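Alpha-/beta-galactoside alpha-2,3-sialyltransferase (Photobacterium phosphoreum, PDB 2ZWI) probably transfers sialic acid from CMP-sialic acid to galactosides through an alpha-2,3 linkage, using a two-domain GT-B glycosyltransferase fold that binds CMP. Local coordinates at residues 154-157 with 158-162; 116-119 with 120-124. All coordinates share one frame; numbering follows the deposited sequence.

How the contacts relate
The pair illustrates how a short helical turn and a longer helix, each ordered by i to i+4 bonds, come to pack against each other. Contact 2 lies earlier in the chain, contact 1 after it, and their centres are 11 Å apart. They meet directly: N154 OD1 lies 3.0 Å from R119 NH1, a probable hydrogen bond, and I156 CG1 packs 3.5 Å from R119 CB. Contact 2 is nearer the nucleotide, the side chain of V118 lying about 9 Å from bound cytidine-5'-monophosphate (CMP) and that of E116 about 7 Å from the side chain of S324, a CMP-binding residue. Contact 1 stands farther back, the side chain of Y160 being about 14 Å from the bound cytidine-5'-monophosphate.

Contact 1. Residues 154-157 with 158-162; sequences NSIE and NIYGF
A single short helix, 156-159, is formed here, with S155 in the N-cap position and Y160 as the first residue to leave helical geometry. S155 O accepts I159 N at 3.0 Å in an almost straight bond, 176° at the hydrogen, and also takes a weak one from N158 N. One residue on, Y160 N reaches I156 O at 3.0 Å, so two successive i to i+4 bonds define the turn. The side chains of I156 and Y160 run side by side in the same direction. I156 CD1 meets the edge of the tyrosine ring in its plane, 3.7 Å from Y160 CE2, and the same methyl touches I159 CD1 at 4.0 Å. I159 turns its other branch back to the start of the turn: with CG1 between the backbone N and carbonyl carbon (chi1 69°), I159 CG2 sits beside the backbone N and packs 3.6 Å from N154 CB. Past the helix end, G161 CA approaches E157 O at 3.4 Å as a CH...O contact. The polar ends are satisfied within the fold: N158 ND2 by D153 O just upstream, N158 OD1 by N141 ND2, Y160 OH by D111 OD1. I156 leans on helix 114-125, E157 and N158 on helix 128-147, and I159 on helix 86-98, while on strand 168-172 the Y170 ring meets that of Y160 at about 55° and Y170 OH hydrogen-bonds with I159 O and F162 N.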
ATOM      1  N   ASN A 154      -9.136  -0.625  15.008  1.00 17.94           N
ATOM      2  CA  ASN A 154      -8.922  -0.924  13.593  1.00 16.99           C
ATOM      3  C   ASN A 154      -8.903  -2.431  13.262  1.00 16.27           C
ATOM      4  O   ASN A 154      -8.028  -2.934  12.555  1.00 16.10           O
ATOM      5  CB  ASN A 154      -7.732  -0.147  13.017  1.00 16.70           C
ATOM      6  CG  ASN A 154      -6.401  -0.569  13.598  1.00 16.85           C
ATOM      7  OD1 ASN A 154      -6.325  -1.332  14.560  1.00 16.42           O
ATOM      8  ND2 ASN A 154      -5.335  -0.090  12.988  1.00 17.11           N
ATOM      9  N   SER A 155      -9.885  -3.142  13.797  1.00 15.60           N
ATOM     10  CA  SER A 155     -10.070  -4.554  13.506  1.00 15.01           C
ATOM     11  C   SER A 155     -10.585  -4.700  12.067  1.00 14.30           C
ATOM     12  O   SER A 155     -11.073  -3.734  11.479  1.00 13.55           O
ATOM     13  CB  SER A 155     -11.082  -5.139  14.489  1.00 15.08           C
ATOM     14  OG  SER A 155     -12.319  -4.463  14.346  1.00 15.38           O
ATOM     15  N   ILE A 156     -10.471  -5.903  11.510  1.00 13.66           N
ATOM     16  CA  ILE A 156     -10.923  -6.179  10.141  1.00 13.22           C
ATOM     17  C   ILE A 156     -12.376  -5.785   9.888  1.00 12.90           C
ATOM     18  O   ILE A 156     -12.680  -5.088   8.907  1.00 12.01           O
ATOM     19  CB  ILE A 156     -10.691  -7.667   9.753  1.00 13.83           C
ATOM     20  CG1 ILE A 156      -9.276  -7.853   9.218  1.00 13.93           C
ATOM     21  CG2 ILE A 156     -11.734  -8.157   8.714  1.00 13.94           C
ATOM     22  CD1 ILE A 156      -8.812  -6.783   8.191  1.00 15.58           C
ATOM     23  N   GLU A 157     -13.264  -6.212  10.784  1.00 12.47           N
ATOM     24  CA  GLU A 157     -14.694  -5.942  10.634  1.00 12.32           C
ATOM     25  C   GLU A 157     -15.027  -4.436  10.620  1.00 11.96           C
ATOM     26  O   GLU A 157     -15.989  -4.013   9.969  1.00 12.12           O
ATOM     27  CB  GLU A 157     -15.509  -6.708  11.690  1.00 12.60           C
ATOM     28  CG  GLU A 157     -15.274  -6.298  13.164  1.00 11.96           C
ATOM     29  CD  GLU A 157     -14.150  -7.060  13.857  1.00 14.46           C
ATOM     30  OE1 GLU A 157     -13.268  -7.651  13.184  1.00 15.39           O
ATOM     31  OE2 GLU A 157     -14.140  -7.058  15.100  1.00 13.92           O
ATOM     32  N   ASN A 158     -14.223  -3.640  11.325  1.00 11.45           N
ATOM     33  CA  ASN A 158     -14.418  -2.187  11.407  1.00 11.34           C
ATOM     34  C   ASN A 158     -13.863  -1.443  10.212  1.00 10.91           C
ATOM     35  O   ASN A 158     -14.584  -0.680   9.565  1.00 11.18           O
ATOM     36  CB  ASN A 158     -13.801  -1.625  12.700  1.00 11.49           C
ATOM     37  CG  ASN A 158     -14.624  -1.967  13.933  1.00 12.62           C
ATOM     38  OD1 ASN A 158     -15.724  -2.495  13.827  1.00 12.58           O
ATOM     39  ND2 ASN A 158     -14.092  -1.652  15.109  1.00 13.50           N
ATOM     40  N   ILE A 159     -12.584  -1.669   9.919  1.00  9.96           N
ATOM     41  CA  ILE A 159     -11.924  -0.974   8.806  1.00  9.64           C
ATOM     42  C   ILE A 159     -12.548  -1.329   7.452  1.00  9.27           C
ATOM     43  O   ILE A 159     -12.640  -0.469   6.588  1.00  8.60           O
ATOM     44  CB  ILE A 159     -10.380  -1.131   8.827  1.00  9.40           C
ATOM     45  CG1 ILE A 159      -9.944  -2.570   8.505  1.00  9.62           C
ATOM     46  CG2 ILE A 159      -9.828  -0.685  10.182  1.00 10.06           C
ATOM     47  CD1 ILE A 159      -8.432  -2.774   8.487  1.00  8.94           C
ATOM     48  N   TYR A 160     -13.015  -2.570   7.292  1.00  9.40           N
ATOM     49  CA  TYR A 160     -13.750  -2.943   6.078  1.00 10.11           C
ATOM     50  C   TYR A 160     -15.281  -2.812   6.196  1.00 10.32           C
ATOM     51  O   TYR A 160     -16.029  -3.358   5.366  1.00 10.33           O
ATOM     52  CB  TYR A 160     -13.339  -4.342   5.581  1.00 10.15           C
ATOM     53  CG  TYR A 160     -11.952  -4.401   4.964  1.00 10.31           C
ATOM     54  CD1 TYR A 160     -11.687  -3.791   3.736  1.00 11.13           C
ATOM     55  CD2 TYR A 160     -10.909  -5.076   5.600  1.00  9.57           C
ATOM     56  CE1 TYR A 160     -10.410  -3.837   3.157  1.00 10.99           C
ATOM     57  CE2 TYR A 160      -9.633  -5.146   5.025  1.00 10.19           C
ATOM     58  CZ  TYR A 160      -9.392  -4.519   3.800  1.00 10.89           C
ATOM     59  OH  TYR A 160      -8.136  -4.571   3.228  1.00 11.48           O
ATOM     60  N   GLY A 161     -15.754  -2.070   7.202  1.00 10.60           N
ATOM     61  CA  GLY A 161     -17.184  -2.041   7.503  1.00 10.35           C
ATOM     62  C   GLY A 161     -17.909  -0.731   7.244  1.00 10.83           C
ATOM     63  O   GLY A 161     -19.076  -0.590   7.629  1.00 10.72           O
ATOM     64  N   PHE A 162     -17.239   0.214   6.582  1.00 10.50           N
ATOM     65  CA  PHE A 162     -17.786   1.570   6.387  1.00 10.91           C
ATOM     66  C   PHE A 162     -18.880   1.669   5.322  1.00 11.20           C
ATOM     67  O   PHE A 162     -19.689   2.606   5.364  1.00 10.98           O
ATOM     68  CB  PHE A 162     -16.672   2.573   6.042  1.00 10.16           C
ATOM     69  CG  PHE A 162     -15.851   3.022   7.221  1.00 10.75           C
ATOM     70  CD1 PHE A 162     -16.010   4.301   7.745  1.00 10.85           C
ATOM     71  CD2 PHE A 162     -14.896   2.170   7.792  1.00 11.25           C
ATOM     72  CE1 PHE A 162     -15.249   4.732   8.836  1.00 11.43           C
ATOM     73  CE2 PHE A 162     -14.124   2.586   8.880  1.00 12.35           C
ATOM     74  CZ  PHE A 162     -14.296   3.867   9.405  1.00 11.31           C
TER

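Contact 2. Residues 116-119 with 120-124; sequences EYVR and LYDFS
Y117 and L120 project side by side in the same direction from helix 114-125, an alpha-helix of the N-terminal half of this GT-B fold. L120 CD1 approaches the Y117 ring obliquely, 4.0 Å from Y117 CD2. L120 CG is anti to its carbonyl carbon (chi1 -72°), which swings the branch back over the preceding turn; there L120 CG packs 3.1 Å from E116 O, a tight approach to the carbonyl oxygen that accepts the bond from L120 N. V118 and D122 also run side by side, one turn apart; V118 CG1 touches D122 OD2 at 3.9 Å. That D122 OD2 also comes within 3.4 Å of V118 O, two acceptors with no bond between them. The backbone beneath is regular, with Y121 N bonded to Y117 O, D122 N to V118 O and F123 N to R119 O. Y121 and F123 have CG anti to the backbone N and carry their rings away from residues 116-119; Y121 reaches helix 350-357, and F123 meets I156 and E157 of helix 156-159. At the polar ends, Y117 OH is held by D111 and by the R174 backbone, and E116 OE1 by the D112 backbone N. Helix 114-125 thus bridges the region around helix 156-159 and helix 350-357. S124 OG donates a 2.7 Å hydrogen bond to Y121 O, beside the backbone bond from S124 N to L120 O.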
ATOM      1  N   GLU A 116      -3.193  -5.374   6.424  1.00 12.69           N
ATOM      2  CA  GLU A 116      -4.590  -5.739   6.149  1.00 12.95           C
ATOM      3  C   GLU A 116      -4.728  -7.228   5.825  1.00 12.50           C
ATOM      4  O   GLU A 116      -5.699  -7.862   6.228  1.00 12.47           O
ATOM      5  CB  GLU A 116      -5.194  -4.909   5.010  1.00 13.54           C
ATOM      6  CG  GLU A 116      -5.596  -3.495   5.392  1.00 15.17           C
ATOM      7  CD  GLU A 116      -4.449  -2.497   5.252  1.00 17.42           C
ATOM      8  OE1 GLU A 116      -4.720  -1.292   5.013  1.00 16.93           O
ATOM      9  OE2 GLU A 116      -3.277  -2.914   5.369  1.00 18.95           O
ATOM     10  N   TYR A 117      -3.737  -7.774   5.117  1.00 12.28           N
ATOM     11  CA  TYR A 117      -3.776  -9.166   4.641  1.00 12.35           C
ATOM     12  C   TYR A 117      -3.436 -10.172   5.733  1.00 12.41           C
ATOM     13  O   TYR A 117      -4.006 -11.269   5.775  1.00 12.73           O
ATOM     14  CB  TYR A 117      -2.955  -9.320   3.336  1.00 11.93           C
ATOM     15  CG  TYR A 117      -3.679  -8.566   2.247  1.00 12.86           C
ATOM     16  CD1 TYR A 117      -3.443  -7.204   2.036  1.00 12.79           C
ATOM     17  CD2 TYR A 117      -4.684  -9.183   1.499  1.00 12.59           C
ATOM     18  CE1 TYR A 117      -4.163  -6.491   1.081  1.00 13.45           C
ATOM     19  CE2 TYR A 117      -5.399  -8.477   0.531  1.00 13.25           C
ATOM     20  CZ  TYR A 117      -5.139  -7.135   0.341  1.00 12.56           C
ATOM     21  OH  TYR A 117      -5.858  -6.442  -0.599  1.00 13.71           O
ATOM     22  N   VAL A 118      -2.544  -9.778   6.639  1.00 12.53           N
ATOM     23  CA  VAL A 118      -2.301 -10.539   7.876  1.00 12.51           C
ATOM     24  C   VAL A 118      -3.581 -10.583   8.733  1.00 12.78           C
ATOM     25  O   VAL A 118      -3.989 -11.646   9.219  1.00 12.30           O
ATOM     26  CB  VAL A 118      -1.073  -9.982   8.657  1.00 12.47           C
ATOM     27  CG1 VAL A 118      -0.964 -10.604  10.054  1.00 13.61           C
ATOM     28  CG2 VAL A 118       0.217 -10.263   7.872  1.00 11.54           C
ATOM     29  N   ARG A 119      -4.237  -9.430   8.872  1.00 12.77           N
ATOM     30  CA  ARG A 119      -5.484  -9.347   9.609  1.00 12.89           C
ATOM     31  C   ARG A 119      -6.625 -10.143   8.957  1.00 12.67           C
ATOM     32  O   ARG A 119      -7.389 -10.825   9.659  1.00 12.30           O
ATOM     33  CB  ARG A 119      -5.842  -7.884   9.866  1.00 13.25           C
ATOM     34  CG  ARG A 119      -4.887  -7.255  10.869  1.00 15.01           C
ATOM     35  CD  ARG A 119      -5.099  -5.772  11.071  1.00 17.53           C
ATOM     36  NE  ARG A 119      -4.085  -5.229  11.985  1.00 18.70           N
ATOM     37  CZ  ARG A 119      -4.343  -4.341  12.937  1.00 20.92           C
ATOM     38  NH1 ARG A 119      -5.581  -3.908  13.126  1.00 22.60           N
ATOM     39  NH2 ARG A 119      -3.373  -3.898  13.715  1.00 21.62           N
ATOM     40  N   LEU A 120      -6.722 -10.091   7.627  1.00 12.50           N
ATOM     41  CA  LEU A 120      -7.708 -10.903   6.891  1.00 12.58           C
ATOM     42  C   LEU A 120      -7.500 -12.413   7.079  1.00 12.73           C
ATOM     43  O   LEU A 120      -8.465 -13.167   7.267  1.00 12.88           O
ATOM     44  CB  LEU A 120      -7.707 -10.544   5.404  1.00 12.78           C
ATOM     45  CG  LEU A 120      -8.312  -9.175   5.064  1.00 12.52           C
ATOM     46  CD1 LEU A 120      -8.035  -8.788   3.614  1.00 13.81           C
ATOM     47  CD2 LEU A 120      -9.796  -9.202   5.342  1.00 12.42           C
ATOM     48  N   TYR A 121      -6.243 -12.853   7.029  1.00 12.69           N
ATOM     49  CA  TYR A 121      -5.938 -14.255   7.278  1.00 12.76           C
ATOM     50  C   TYR A 121      -6.384 -14.672   8.680  1.00 12.44           C
ATOM     51  O   TYR A 121      -7.061 -15.684   8.850  1.00 11.93           O
ATOM     52  CB  TYR A 121      -4.452 -14.562   7.087  1.00 13.32           C
ATOM     53  CG  TYR A 121      -4.162 -16.032   7.278  1.00 13.66           C
ATOM     54  CD1 TYR A 121      -4.339 -16.926   6.225  1.00 14.25           C
ATOM     55  CD2 TYR A 121      -3.759 -16.534   8.512  1.00 14.72           C
ATOM     56  CE1 TYR A 121      -4.113 -18.278   6.384  1.00 15.17           C
ATOM     57  CE2 TYR A 121      -3.512 -17.915   8.685  1.00 14.05           C
ATOM     58  CZ  TYR A 121      -3.694 -18.767   7.607  1.00 14.70           C
ATOM     59  OH  TYR A 121      -3.469 -20.123   7.734  1.00 15.67           O
ATOM     60  N   ASP A 122      -6.007 -13.874   9.673  1.00 12.61           N
ATOM     61  CA  ASP A 122      -6.351 -14.147  11.063  1.00 13.27           C
ATOM     62  C   ASP A 122      -7.869 -14.218  11.246  1.00 12.86           C
ATOM     63  O   ASP A 122      -8.389 -15.154  11.849  1.00 12.79           O
ATOM     64  CB  ASP A 122      -5.723 -13.100  11.990  1.00 13.52           C
ATOM     65  CG  ASP A 122      -4.214 -13.311  12.197  1.00 16.46           C
ATOM     66  OD1 ASP A 122      -3.730 -14.449  12.056  1.00 18.87           O
ATOM     67  OD2 ASP A 122      -3.512 -12.326  12.522  1.00 19.83           O
ATOM     68  N   PHE A 123      -8.570 -13.240  10.686  1.00 12.77           N
ATOM     69  CA  PHE A 123     -10.023 -13.182  10.733  1.00 12.68           C
ATOM     70  C   PHE A 123     -10.660 -14.416  10.087  1.00 13.03           C
ATOM     71  O   PHE A 123     -11.672 -14.917  10.583  1.00 12.93           O
ATOM     72  CB  PHE A 123     -10.505 -11.892  10.065  1.00 12.11           C
ATOM     73  CG  PHE A 123     -11.986 -11.665  10.157  1.00 12.16           C
ATOM     74  CD1 PHE A 123     -12.533 -10.974  11.242  1.00 11.09           C
ATOM     75  CD2 PHE A 123     -12.835 -12.108   9.141  1.00 11.08           C
ATOM     76  CE1 PHE A 123     -13.919 -10.760  11.324  1.00 10.73           C
ATOM     77  CE2 PHE A 123     -14.207 -11.891   9.214  1.00 11.28           C
ATOM     78  CZ  PHE A 123     -14.752 -11.222  10.312  1.00 10.31           C
ATOM     79  N   SER A 124     -10.068 -14.895   8.990  1.00 13.24           N
ATOM     80  CA  SER A 124     -10.561 -16.079   8.273  1.00 13.66           C
ATOM     81  C   SER A 124     -10.423 -17.370   9.080  1.00 14.57           C
ATOM     82  O   SER A 124     -11.091 -18.353   8.773  1.00 14.82           O
ATOM     83  CB  SER A 124      -9.853 -16.254   6.920  1.00 13.01           C
ATOM     84  OG  SER A 124      -8.609 -16.906   7.069  1.00 12.20           O
TER